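Local coordinates for protein nickel-dependent hydrogenase large subunit (Allochromatium vinosum, PDB 3MYR) that is the large subunit of a membrane-bound [NiFe] hydrogenase, which oxidises hydrogen with an electron acceptor at a nickel-iron centre and may recycle the hydrogen produced by nitrogenase, at residues L17-Q22 and A31-T36; E276-F281 and Y526-Q531; G322-F327 and P379-R384; S331-S336 and Y373-A378. All coordinates share one frame; numbering follows the deposited sequence.

Interaction 1: L17-Q22 and A31-T36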
loop_
_atom_site.group_PDB
_atom_site.type_symbol
_atom_site.label_atom_id
_atom_site.label_comp_id
_atom_site.label_asym_id
_atom_site.label_seq_id
_atom_site.Cartn_x
_atom_site.Cartn_y
_atom_site.Cartn_z
ATOM N N LEU B 17 12.830 4.826 2.530
ATOM C CA LEU B 17 12.984 5.592 3.741
ATOM C C LEU B 17 14.399 5.421 4.269
ATOM O O LEU B 17 14.926 4.323 4.363
ATOM C CB LEU B 17 11.966 5.190 4.798
ATOM C CG LEU B 17 11.986 5.888 6.193
ATOM C CD1 LEU B 17 11.536 7.370 6.159
ATOM C CD2 LEU B 17 11.088 5.127 7.238
ATOM N N ARG B 18 14.965 6.546 4.676
ATOM C CA ARG B 18 16.293 6.595 5.289
ATOM C C ARG B 18 16.081 7.243 6.695
ATOM O O ARG B 18 15.336 8.248 6.802
ATOM C CB ARG B 18 17.247 7.463 4.419
ATOM C CG ARG B 18 18.517 8.001 5.183
ATOM C CD ARG B 18 19.333 8.813 4.201
ATOM N NE ARG B 18 20.717 9.031 4.633
ATOM C CZ ARG B 18 21.789 8.404 4.157
ATOM N NH1 ARG B 18 21.654 7.476 3.205
ATOM N NH2 ARG B 18 23.009 8.749 4.607
ATOM N N ILE B 19 16.642 6.630 7.741
ATOM C CA ILE B 19 16.708 7.236 9.077
ATOM C C ILE B 19 18.151 7.579 9.399
ATOM O O ILE B 19 19.052 6.732 9.184
ATOM C CB ILE B 19 16.178 6.256 10.165
ATOM C CG1 ILE B 19 14.717 5.848 9.871
ATOM C CG2 ILE B 19 16.321 6.876 11.591
ATOM C CD1 ILE B 19 13.745 6.980 10.031
ATOM N N GLU B 20 18.391 8.819 9.884
ATOM C CA GLU B 20 19.690 9.167 10.467
ATOM C C GLU B 20 19.451 9.497 11.930
ATOM O O GLU B 20 18.397 10.054 12.281
ATOM C CB GLU B 20 20.322 10.332 9.697
ATOM C CG GLU B 20 20.679 9.874 8.259
ATOM C CD GLU B 20 21.549 10.886 7.477
ATOM O OE1 GLU B 20 21.875 10.641 6.272
ATOM O OE2 GLU B 20 21.898 11.918 8.069
ATOM N N ALA B 21 20.377 9.086 12.797
ATOM C CA ALA B 21 20.225 9.305 14.232
ATOM C C ALA B 21 21.548 9.859 14.804
ATOM O O ALA B 21 22.636 9.282 14.595
ATOM C CB ALA B 21 19.862 8.002 14.922
ATOM N N GLN B 22 21.448 10.984 15.509
ATOM C CA GLN B 22 22.575 11.506 16.258
ATOM C C GLN B 22 22.542 10.819 17.616
ATOM O O GLN B 22 21.545 10.944 18.367
ATOM C CB GLN B 22 22.471 13.027 16.394
ATOM C CG GLN B 22 23.630 13.663 17.250
ATOM C CD GLN B 22 25.019 13.385 16.654
ATOM O OE1 GLN B 22 25.874 12.775 17.312
ATOM N NE2 GLN B 22 25.221 13.750 15.387
ATOM N N ALA B 31 16.733 12.333 15.887
ATOM C CA ALA B 31 16.480 11.479 14.735
ATOM C C ALA B 31 15.973 12.319 13.537
ATOM O O ALA B 31 15.281 13.346 13.705
ATOM C CB ALA B 31 15.467 10.391 15.109
ATOM N N TYR B 32 16.287 11.849 12.330
ATOM C CA TYR B 32 15.869 12.516 11.086
ATOM C C TYR B 32 15.273 11.454 10.157
ATOM O O TYR B 32 15.845 10.351 10.020
ATOM C CB TYR B 32 17.039 13.236 10.392
ATOM C CG TYR B 32 17.689 14.216 11.304
ATOM C CD1 TYR B 32 17.343 15.586 11.262
ATOM C CD2 TYR B 32 18.623 13.791 12.251
ATOM C CE1 TYR B 32 17.909 16.486 12.138
ATOM C CE2 TYR B 32 19.221 14.709 13.141
ATOM C CZ TYR B 32 18.834 16.044 13.078
ATOM O OH TYR B 32 19.426 16.974 13.927
ATOM N N SER B 33 14.075 11.771 9.633
ATOM C CA SER B 33 13.293 10.897 8.752
ATOM C C SER B 33 13.349 11.494 7.324
ATOM O O SER B 33 13.011 12.673 7.108
ATOM C CB SER B 33 11.832 10.867 9.208
ATOM O OG SER B 33 11.098 10.085 8.266
ATOM N N SER B 34 13.823 10.703 6.368
ATOM C CA SER B 34 14.020 11.161 5.016
ATOM C C SER B 34 13.439 10.203 3.979
ATOM O O SER B 34 13.860 9.058 3.905
ATOM C CB SER B 34 15.518 11.259 4.753
ATOM O OG SER B 34 15.697 11.603 3.378
ATOM N N GLY B 35 12.496 10.686 3.167
ATOM C CA GLY B 35 11.912 9.936 2.010
ATOM C C GLY B 35 12.776 10.171 0.772
ATOM O O GLY B 35 13.046 11.322 0.442
ATOM N N THR B 36 13.246 9.103 0.117
ATOM C CA THR B 36 14.323 9.253 -0.854
ATOM C C THR B 36 13.823 8.835 -2.243
ATOM O O THR B 36 14.650 8.496 -3.095
ATOM C CB THR B 36 15.629 8.452 -0.463
ATOM O OG1 THR B 36 15.344 7.040 -0.539
ATOM C CG2 THR B 36 16.101 8.755 1.027
#

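Interaction 2: E276-F281 and Y526-Q531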
loop_
_atom_site.group_PDB
_atom_site.type_symbol
_atom_site.label_atom_id
_atom_site.label_comp_id
_atom_site.label_asym_id
_atom_site.label_seq_id
_atom_site.Cartn_x
_atom_site.Cartn_y
_atom_site.Cartn_z
ATOM N N GLU B 276 6.605 7.384 21.448
ATOM C CA GLU B 276 5.502 8.330 21.149
ATOM C C GLU B 276 5.857 9.717 21.719
ATOM O O GLU B 276 5.671 9.975 22.909
ATOM C CB GLU B 276 4.137 7.830 21.672
ATOM C CG GLU B 276 2.913 8.513 20.988
ATOM C CD GLU B 276 2.746 10.023 21.422
ATOM O OE1 GLU B 276 3.047 10.944 20.621
ATOM O OE2 GLU B 276 2.317 10.281 22.560
ATOM N N GLY B 277 6.368 10.612 20.867
ATOM C CA GLY B 277 6.932 11.848 21.419
ATOM C C GLY B 277 6.165 13.118 21.120
ATOM O O GLY B 277 6.709 14.209 21.314
ATOM N N LEU B 278 4.919 12.991 20.670
ATOM C CA LEU B 278 4.122 14.176 20.259
ATOM C C LEU B 278 2.955 14.445 21.195
ATOM O O LEU B 278 2.721 15.616 21.600
ATOM C CB LEU B 278 3.577 14.033 18.829
ATOM C CG LEU B 278 4.529 13.899 17.639
ATOM C CD1 LEU B 278 3.743 13.878 16.244
ATOM C CD2 LEU B 278 5.495 15.068 17.675
ATOM N N GLY B 279 2.181 13.394 21.496
ATOM C CA GLY B 279 1.007 13.579 22.319
ATOM C C GLY B 279 -0.236 14.170 21.596
ATOM O O GLY B 279 -1.256 14.385 22.250
ATOM N N ASN B 280 -0.155 14.440 20.295
ATOM C CA ASN B 280 -1.276 15.042 19.519
ATOM C C ASN B 280 -1.689 14.058 18.427
ATOM O O ASN B 280 -0.817 13.464 17.810
ATOM C CB ASN B 280 -0.804 16.319 18.839
ATOM C CG ASN B 280 -0.145 17.287 19.832
ATOM O OD1 ASN B 280 -0.590 17.408 20.988
ATOM N ND2 ASN B 280 0.881 17.977 19.389
ATOM N N PHE B 281 -2.994 13.894 18.190
ATOM C CA PHE B 281 -3.504 12.875 17.260
ATOM C C PHE B 281 -4.594 13.483 16.406
ATOM O O PHE B 281 -5.364 14.264 16.893
ATOM C CB PHE B 281 -4.031 11.661 18.026
ATOM C CG PHE B 281 -2.983 11.040 18.847
ATOM C CD1 PHE B 281 -2.684 11.569 20.112
ATOM C CD2 PHE B 281 -2.205 9.976 18.332
ATOM C CE1 PHE B 281 -1.603 11.024 20.907
ATOM C CE2 PHE B 281 -1.158 9.425 19.099
ATOM C CZ PHE B 281 -0.815 10.006 20.356
ATOM N N TYR B 526 7.710 10.258 13.513
ATOM C CA TYR B 526 8.754 9.190 13.550
ATOM C C TYR B 526 9.931 9.737 14.336
ATOM O O TYR B 526 10.535 9.067 15.140
ATOM C CB TYR B 526 9.288 8.877 12.148
ATOM C CG TYR B 526 8.358 8.123 11.209
ATOM C CD1 TYR B 526 6.999 7.932 11.508
ATOM C CD2 TYR B 526 8.837 7.629 10.011
ATOM C CE1 TYR B 526 6.150 7.227 10.635
ATOM C CE2 TYR B 526 7.991 6.909 9.128
ATOM C CZ TYR B 526 6.648 6.764 9.419
ATOM O OH TYR B 526 5.797 6.200 8.477
ATOM N N GLU B 527 10.308 10.964 14.018
ATOM C CA GLU B 527 11.479 11.573 14.609
ATOM C C GLU B 527 11.291 11.761 16.132
ATOM O O GLU B 527 12.183 11.433 16.936
ATOM C CB GLU B 527 11.805 12.909 13.872
ATOM C CG GLU B 527 12.161 12.763 12.352
ATOM C CD GLU B 527 12.203 14.150 11.654
ATOM O OE1 GLU B 527 12.960 14.345 10.670
ATOM O OE2 GLU B 527 11.497 15.078 12.125
ATOM N N ALA B 528 10.120 12.234 16.538
ATOM C CA ALA B 528 9.894 12.472 17.962
ATOM C C ALA B 528 9.781 11.104 18.651
ATOM O O ALA B 528 10.195 10.963 19.813
ATOM C CB ALA B 528 8.613 13.299 18.205
ATOM N N ALA B 529 9.287 10.086 17.934
ATOM C CA ALA B 529 9.140 8.741 18.519
ATOM C C ALA B 529 10.522 8.121 18.867
ATOM O O ALA B 529 10.681 7.530 19.930
ATOM C CB ALA B 529 8.373 7.827 17.557
ATOM N N LEU B 530 11.456 8.140 17.920
ATOM C CA LEU B 530 12.805 7.691 18.148
ATOM C C LEU B 530 13.509 8.511 19.214
ATOM O O LEU B 530 14.364 7.957 19.940
ATOM C CB LEU B 530 13.617 7.758 16.855
ATOM C CG LEU B 530 13.072 6.708 15.807
ATOM C CD1 LEU B 530 13.928 6.728 14.530
ATOM C CD2 LEU B 530 13.041 5.273 16.408
ATOM N N GLN B 531 13.188 9.822 19.296
ATOM C CA GLN B 531 13.785 10.648 20.315
ATOM C C GLN B 531 13.183 10.321 21.691
ATOM O O GLN B 531 13.713 10.754 22.676
ATOM C CB GLN B 531 13.671 12.145 19.989
ATOM C CG GLN B 531 14.553 12.457 18.789
ATOM C CD GLN B 531 14.297 13.802 18.123
ATOM O OE1 GLN B 531 14.846 14.069 17.053
ATOM N NE2 GLN B 531 13.487 14.650 18.748
#

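Interaction 3: G322-F327 and P379-R384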
loop_
_atom_site.group_PDB
_atom_site.type_symbol
_atom_site.label_atom_id
_atom_site.label_comp_id
_atom_site.label_asym_id
_atom_site.label_seq_id
_atom_site.Cartn_x
_atom_site.Cartn_y
_atom_site.Cartn_z
ATOM N N GLY B 322 -5.818 28.411 7.598
ATOM C CA GLY B 322 -4.842 28.466 8.689
ATOM C C GLY B 322 -4.790 27.191 9.514
ATOM O O GLY B 322 -4.137 27.133 10.572
ATOM N N GLU B 323 -5.500 26.156 9.101
ATOM C CA GLU B 323 -5.523 25.019 9.981
ATOM C C GLU B 323 -4.566 23.870 9.526
ATOM O O GLU B 323 -3.468 23.684 10.114
ATOM C CB GLU B 323 -6.973 24.619 10.265
ATOM C CG GLU B 323 -7.168 23.202 10.818
ATOM C CD GLU B 323 -8.562 23.002 11.459
ATOM O OE1 GLU B 323 -8.939 21.854 11.698
ATOM O OE2 GLU B 323 -9.263 24.007 11.728
ATOM N N ILE B 324 -4.917 23.179 8.454
ATOM C CA ILE B 324 -3.995 22.191 7.844
ATOM C C ILE B 324 -3.103 22.910 6.842
ATOM O O ILE B 324 -3.610 23.499 5.869
ATOM C CB ILE B 324 -4.731 21.099 7.104
ATOM C CG1 ILE B 324 -5.498 20.235 8.119
ATOM C CG2 ILE B 324 -3.731 20.210 6.302
ATOM C CD1 ILE B 324 -6.532 19.334 7.531
ATOM N N GLN B 325 -1.794 22.846 7.074
ATOM C CA GLN B 325 -0.857 23.443 6.129
ATOM C C GLN B 325 0.317 22.549 5.956
ATOM O O GLN B 325 0.693 21.885 6.914
ATOM C CB GLN B 325 -0.300 24.786 6.672
ATOM C CG GLN B 325 -1.352 25.800 7.088
ATOM C CD GLN B 325 -0.729 27.026 7.767
ATOM O OE1 GLN B 325 -0.747 28.067 7.191
ATOM N NE2 GLN B 325 -0.216 26.890 9.009
ATOM N N GLU B 326 0.973 22.627 4.802
ATOM C CA GLU B 326 2.194 21.864 4.630
ATOM C C GLU B 326 3.365 22.810 4.487
ATOM O O GLU B 326 3.295 23.800 3.691
ATOM C CB GLU B 326 2.122 20.987 3.386
ATOM C CG GLU B 326 1.054 19.877 3.476
ATOM C CD GLU B 326 0.989 19.018 2.223
ATOM O OE1 GLU B 326 1.425 17.840 2.331
ATOM O OE2 GLU B 326 0.500 19.502 1.153
ATOM N N PHE B 327 4.429 22.459 5.195
ATOM C CA PHE B 327 5.643 23.286 5.248
ATOM C C PHE B 327 6.758 22.552 4.523
ATOM O O PHE B 327 6.715 21.299 4.359
ATOM C CB PHE B 327 6.047 23.564 6.711
ATOM C CG PHE B 327 5.145 24.545 7.408
ATOM C CD1 PHE B 327 5.480 25.929 7.455
ATOM C CD2 PHE B 327 3.974 24.124 8.020
ATOM C CE1 PHE B 327 4.637 26.861 8.148
ATOM C CE2 PHE B 327 3.119 25.029 8.707
ATOM C CZ PHE B 327 3.454 26.420 8.773
ATOM N N PRO B 379 3.433 18.312 7.119
ATOM C CA PRO B 379 2.073 18.781 7.383
ATOM C C PRO B 379 1.999 19.109 8.870
ATOM O O PRO B 379 2.570 18.386 9.698
ATOM C CB PRO B 379 1.190 17.524 7.057
ATOM C CG PRO B 379 2.030 16.738 6.129
ATOM C CD PRO B 379 3.425 16.884 6.769
ATOM N N ARG B 380 1.269 20.162 9.193
ATOM C CA ARG B 380 1.063 20.567 10.591
ATOM C C ARG B 380 -0.427 20.903 10.757
ATOM O O ARG B 380 -1.075 21.369 9.805
ATOM C CB ARG B 380 1.926 21.821 10.919
ATOM C CG ARG B 380 3.465 21.588 10.888
ATOM C CD ARG B 380 3.850 20.584 11.944
ATOM N NE ARG B 380 5.303 20.313 11.986
ATOM C CZ ARG B 380 5.916 19.274 11.392
ATOM N NH1 ARG B 380 5.240 18.434 10.614
ATOM N NH2 ARG B 380 7.226 19.092 11.536
ATOM N N TRP B 381 -0.959 20.714 11.960
ATOM C CA TRP B 381 -2.361 21.024 12.226
ATOM C C TRP B 381 -2.341 22.197 13.184
ATOM O O TRP B 381 -1.869 22.039 14.327
ATOM C CB TRP B 381 -3.068 19.809 12.872
ATOM C CG TRP B 381 -4.557 20.072 13.093
ATOM C CD1 TRP B 381 -5.548 20.071 12.135
ATOM C CD2 TRP B 381 -5.200 20.445 14.329
ATOM N NE1 TRP B 381 -6.750 20.392 12.709
ATOM C CE2 TRP B 381 -6.564 20.659 14.044
ATOM C CE3 TRP B 381 -4.754 20.602 15.654
ATOM C CZ2 TRP B 381 -7.506 21.003 15.039
ATOM C CZ3 TRP B 381 -5.684 20.995 16.653
ATOM C CH2 TRP B 381 -7.049 21.202 16.323
ATOM N N LYS B 382 -2.776 23.377 12.719
ATOM C CA LYS B 382 -2.667 24.616 13.537
ATOM C C LYS B 382 -1.247 24.781 14.127
ATOM O O LYS B 382 -1.078 25.062 15.325
ATOM C CB LYS B 382 -3.717 24.576 14.667
ATOM C CG LYS B 382 -5.179 24.687 14.159
ATOM C CD LYS B 382 -6.201 24.849 15.324
ATOM C CE LYS B 382 -7.612 24.799 14.750
ATOM N NZ LYS B 382 -8.709 24.923 15.805
ATOM N N GLY B 383 -0.219 24.543 13.318
ATOM C CA GLY B 383 1.162 24.607 13.821
ATOM C C GLY B 383 1.704 23.396 14.598
ATOM O O GLY B 383 2.870 23.353 14.861
ATOM N N ARG B 384 0.892 22.403 14.943
ATOM C CA ARG B 384 1.350 21.247 15.707
ATOM C C ARG B 384 1.678 20.079 14.815
ATOM O O ARG B 384 0.997 19.840 13.820
ATOM C CB ARG B 384 0.289 20.834 16.736
ATOM C CG ARG B 384 0.265 21.934 17.849
ATOM C CD ARG B 384 -0.953 21.959 18.631
ATOM N NE ARG B 384 -1.720 23.099 18.187
ATOM C CZ ARG B 384 -2.209 24.051 18.970
ATOM N NH1 ARG B 384 -2.047 23.986 20.283
ATOM N NH2 ARG B 384 -2.882 25.042 18.419
HETATM O O HOH W 1 -0.679 24.303 10.524
#

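Interaction 4: S331-S336 and Y373-A378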
loop_
_atom_site.group_PDB
_atom_site.type_symbol
_atom_site.label_atom_id
_atom_site.label_comp_id
_atom_site.label_asym_id
_atom_site.label_seq_id
_atom_site.Cartn_x
_atom_site.Cartn_y
_atom_site.Cartn_z
ATOM N N SER B 331 12.323 20.346 3.372
ATOM C CA SER B 331 11.864 19.460 2.297
ATOM C C SER B 331 12.428 19.996 0.991
ATOM O O SER B 331 12.700 21.197 0.868
ATOM C CB SER B 331 10.330 19.456 2.212
ATOM O OG SER B 331 9.778 19.155 3.504
ATOM N N TRP B 332 12.570 19.104 0.009
ATOM C CA TRP B 332 13.181 19.439 -1.269
ATOM C C TRP B 332 12.215 20.054 -2.278
ATOM O O TRP B 332 12.027 19.506 -3.378
ATOM C CB TRP B 332 13.853 18.186 -1.797
ATOM C CG TRP B 332 15.042 17.812 -0.971
ATOM C CD1 TRP B 332 16.028 18.654 -0.533
ATOM C CD2 TRP B 332 15.430 16.490 -0.554
ATOM N NE1 TRP B 332 16.996 17.952 0.149
ATOM C CE2 TRP B 332 16.660 16.623 0.162
ATOM C CE3 TRP B 332 14.903 15.207 -0.780
ATOM C CZ2 TRP B 332 17.365 15.506 0.706
ATOM C CZ3 TRP B 332 15.592 14.072 -0.215
ATOM C CH2 TRP B 332 16.816 14.245 0.503
ATOM N N TYR B 333 11.608 21.187 -1.905
ATOM C CA TYR B 333 10.566 21.828 -2.673
ATOM C C TYR B 333 10.828 23.347 -2.639
ATOM O O TYR B 333 11.517 23.902 -1.710
ATOM C CB TYR B 333 9.158 21.559 -2.091
ATOM C CG TYR B 333 8.735 20.104 -2.227
ATOM C CD1 TYR B 333 8.952 19.193 -1.167
ATOM C CD2 TYR B 333 8.198 19.623 -3.431
ATOM C CE1 TYR B 333 8.626 17.849 -1.298
ATOM C CE2 TYR B 333 7.878 18.272 -3.580
ATOM C CZ TYR B 333 8.126 17.382 -2.516
ATOM O OH TYR B 333 7.777 16.034 -2.607
ATOM N N GLU B 334 10.257 24.005 -3.633
ATOM C CA GLU B 334 10.277 25.467 -3.690
ATOM C C GLU B 334 8.814 25.993 -3.658
ATOM O O GLU B 334 7.933 25.486 -4.364
ATOM C CB GLU B 334 10.997 25.853 -4.991
ATOM C CG GLU B 334 11.593 27.223 -5.040
ATOM C CD GLU B 334 12.892 27.344 -4.233
ATOM O OE1 GLU B 334 13.030 28.360 -3.531
ATOM O OE2 GLU B 334 13.780 26.456 -4.314
ATOM N N TYR B 335 8.546 26.959 -2.786
ATOM C CA TYR B 335 7.257 27.637 -2.741
ATOM C C TYR B 335 7.474 29.059 -3.270
ATOM O O TYR B 335 8.330 29.790 -2.779
ATOM C CB TYR B 335 6.738 27.759 -1.290
ATOM C CG TYR B 335 6.051 26.559 -0.682
ATOM C CD1 TYR B 335 5.802 25.388 -1.429
ATOM C CD2 TYR B 335 5.655 26.581 0.673
ATOM C CE1 TYR B 335 5.171 24.283 -0.845
ATOM C CE2 TYR B 335 5.009 25.484 1.252
ATOM C CZ TYR B 335 4.761 24.354 0.470
ATOM O OH TYR B 335 4.086 23.317 1.010
ATOM N N SER B 336 6.634 29.479 -4.205
ATOM C CA SER B 336 6.678 30.838 -4.735
ATOM C C SER B 336 6.336 31.856 -3.668
ATOM O O SER B 336 6.730 32.995 -3.787
ATOM C CB SER B 336 5.710 30.971 -5.925
ATOM O OG SER B 336 4.405 30.852 -5.452
ATOM N N TYR B 373 15.892 17.896 3.702
ATOM C CA TYR B 373 16.502 16.581 3.878
ATOM C C TYR B 373 15.531 15.421 3.562
ATOM O O TYR B 373 15.781 14.234 3.940
ATOM C CB TYR B 373 17.183 16.461 5.286
ATOM C CG TYR B 373 16.245 16.496 6.527
ATOM C CD1 TYR B 373 16.129 17.644 7.318
ATOM C CD2 TYR B 373 15.506 15.353 6.901
ATOM C CE1 TYR B 373 15.311 17.651 8.477
ATOM C CE2 TYR B 373 14.691 15.330 8.027
ATOM C CZ TYR B 373 14.600 16.507 8.801
ATOM O OH TYR B 373 13.782 16.510 9.868
ATOM N N SER B 374 14.431 15.744 2.856
ATOM C CA SER B 374 13.414 14.785 2.563
ATOM C C SER B 374 12.543 15.190 1.375
ATOM O O SER B 374 12.316 16.373 1.137
ATOM C CB SER B 374 12.485 14.574 3.810
ATOM O OG SER B 374 11.482 13.519 3.535
ATOM N N TRP B 375 11.986 14.181 0.679
ATOM C CA TRP B 375 10.997 14.412 -0.343
ATOM C C TRP B 375 9.621 14.523 0.276
ATOM O O TRP B 375 8.700 14.874 -0.443
ATOM C CB TRP B 375 10.990 13.368 -1.477
ATOM C CG TRP B 375 12.137 13.536 -2.445
ATOM C CD1 TRP B 375 13.185 12.679 -2.633
ATOM C CD2 TRP B 375 12.300 14.585 -3.383
ATOM N NE1 TRP B 375 14.034 13.156 -3.607
ATOM C CE2 TRP B 375 13.531 14.358 -4.056
ATOM C CE3 TRP B 375 11.584 15.778 -3.646
ATOM C CZ2 TRP B 375 14.004 15.213 -5.072
ATOM C CZ3 TRP B 375 12.050 16.616 -4.686
ATOM C CH2 TRP B 375 13.262 16.349 -5.353
ATOM N N LEU B 376 9.495 14.318 1.589
ATOM C CA LEU B 376 8.189 14.562 2.258
ATOM C C LEU B 376 8.020 16.016 2.612
ATOM O O LEU B 376 8.940 16.613 3.189
ATOM C CB LEU B 376 7.973 13.711 3.552
ATOM C CG LEU B 376 7.759 12.184 3.307
ATOM C CD1 LEU B 376 9.110 11.497 2.867
ATOM C CD2 LEU B 376 7.319 11.618 4.676
ATOM N N LYS B 377 6.863 16.602 2.256
ATOM C CA LYS B 377 6.420 17.857 2.898
ATOM C C LYS B 377 6.168 17.625 4.411
ATOM O O LYS B 377 6.043 16.468 4.854
ATOM C CB LYS B 377 5.161 18.384 2.226
ATOM C CG LYS B 377 5.377 18.809 0.764
ATOM C CD LYS B 377 4.071 19.279 0.167
ATOM C CE LYS B 377 4.296 19.660 -1.303
ATOM N NZ LYS B 377 2.978 19.990 -2.002
ATOM N N ALA B 378 6.105 18.725 5.190
ATOM C CA ALA B 378 5.825 18.661 6.625
ATOM C C ALA B 378 4.435 19.202 6.999
ATOM O O ALA B 378 4.275 20.413 7.128
ATOM C CB ALA B 378 6.927 19.385 7.415
HETATM O O HOH W 2 1.996 22.469 -0.747
#

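Interaction 1: L17-Q22 and A31-T36
R18 and S34 exchange two backbone hydrogen bonds, R18 N to S34 O and S34 N to R18 O, each 2.9 Å long. E20 and Y32 repeat the exchange two residues further on, with Y32 N 2.8 Å from E20 O. These are the hydrogen-bonded pairs of an antiparallel beta hairpin made by strands 17-24 and 27-35; strand 5-7 flanks the first of them. At the intervening non-hydrogen-bonded pair I19-S33, I19 CA turns its hydrogen to the neighbouring Y32 O, 3.4 Å away.

On the face bearing R18, E20, Y32 and S34, the extended R18 chain (chi1 160°) presents its guanidinium side-on to E20. NE, at 2.6 Å, and NH2 both meet E20 OE1 in the guanidinium plane, a double grip that limits rotation of the group; D8 takes R18 NH1, and R4 pairs with E20 OE2. S34 OG bonds to Y373 O. T36 OG1 bonds to T87 O of the small subunit, placing this end of the hairpin at the subunit interface; T36 CG2 packs 3.8 Å from R18 CB.

L17, I19, A31 and S33 point to the other face, which packs on helix 525-531; the L17 side chain lies about 9 Å from that of C555, a predicted nickel ligand. S33 OG bonds to A514 O, and with L17 CG anti to the backbone N (chi1 179°), L17 CD1 comes within 3.5 Å of that same S33 OG.

Interaction 2: E276-F281 and Y526-Q531
A528 CB meets L278 CD2 at 3.6 Å, and this methyl-to-methyl contact is the tight apolar point where the loop 276-280 leans on helix 525-531. With L278 CG anti to the carbonyl carbon (chi1 -62°), the CD2 branch is carried to A528 CB. The same A528 CB also lies 3.8 Å from G277 O. Between the two segments themselves the contact is packing; the nearest polar tie is E276 N to D532 OD1, one residue beyond Q531.

The backbone of E276 and G277 over A529 is the looser part: E276 N and G277 N each lie 4.1 Å from A529 CA. G277, although its CA settles 3.7 Å from A528 O, lies at the solvent edge. E276 turns its CB away from the helix and folds its carboxylate back under its own loop. There E276 OE1 accepts G279 N at 2.7 Å through the syn lone pair, in a nearly straight bond (172°), and L278 N at 2.8 Å from above the carboxylate plane. These two bonds brace the turn that offers G277 and L278 to the helix; E276 OE2 forms a salt bridge with R308.

A529 and L530 pack on helix 543-551, Y526 reaches both that helix and helix 509-514, and the loop runs on into strand 281-288, where F281 rests on helix 390-399.

Interaction 3: G322-F327 and P379-R384
G322 O lies 4.2 Å from K382 CA at the exposed end of the contact. E323 then does most of the polar work. Its extended side chain, CG anti to the backbone N (chi1 162°), runs alongside W381 with the carboxylate almost perpendicular to the indole. E323 OE1 accepts W381 NE1 at 2.8 Å in a bent bond (136°) that approaches from above the carboxylate plane, and it also takes D317 N. E323 O accepts K382 N at 2.7 Å and a hydrogen bond from a water, which in turn accepts from Q325 NE2 and G383 N. I324 CG1 meets the edge of the W381 ring at CD1, 4.0 Å away. Q325 and R380 form the hydrogen-bonded pair of a two-stranded antiparallel sheet, strands 324-327 and 378-381, with R380 N 2.9 Å from Q325 O; the second strand leaves through a type I' turn, W381 to R384. E326 and P379 share a face with I324 and W381; the E326 side chain comes within about 4 Å of the bound magnesium ion, and its OE1 is 4.0 Å from P379 CG. F327 CD2 touches R380 CG at 3.9 Å, where the arginine chain bends (chi2 -63°) toward its salt bridge with D518.

Interaction 4: S331-S336 and Y373-A378
W332 N donates to S374 O at 3.0 Å where two irregular loop segments meet, W332 being the centre of an inverse gamma turn and S374 opening an ST turn in which its OG accepts L376 N. W332, Y333 and W375 build an aromatic cluster across the contact. One face of the W332 indole is covered by the Y373-S374 peptide, with Y373 C 3.4 Å above the plane, while the ring's edge points at the face of W375: a T-shaped pair, planes 68° apart. W332 CB completes the approach as a CH-pi contact, 3.9 Å from the centroid of the six-membered ring of W375. W375 in turn directs its own edge at the face of Y333, and its NE1 bonds to G84 O of the small subunit, tying the cluster to the subunit interface.

Two hydroxyls satisfy backbone carbonyls of the buried second segment. S331 OG donates to L376 O at 2.7 Å; Y333 OH donates to W375 O at 2.6 Å, in the carbonyl plane. With CG anti to the carbonyl carbon (chi1 -65°), K377 lays that atom over the Y333 ring face, 4.0 Å from Y333 CE1, and its side chain comes within about 4 Å of the bound magnesium ion. K377 NZ goes on to Q349 O and to a water, which accepts from it at 2.9 Å and donates to Y335 OH, itself bonded to E326 O.

How the interactions relate
Interaction 1 comes first along the chain; interaction 2 then closes a long loop that contains interactions 3 and 4, with 4 falling between the two segments of 3. In space they form a connected series. E527 on helix 525-531 accepts S33 N and Y373 OH, joining interactions 1, 2 and 4, whose centres are 14 to 21 Å apart. G35 N bonds to S374 OG, linking the hairpin to interaction 4. The bond between F327 O and A378 N carries the two-stranded sheet of interaction 3 into interaction 4. Interactions 3 and 4 both approach the magnesium site, while 1 and 4 reach the small subunit.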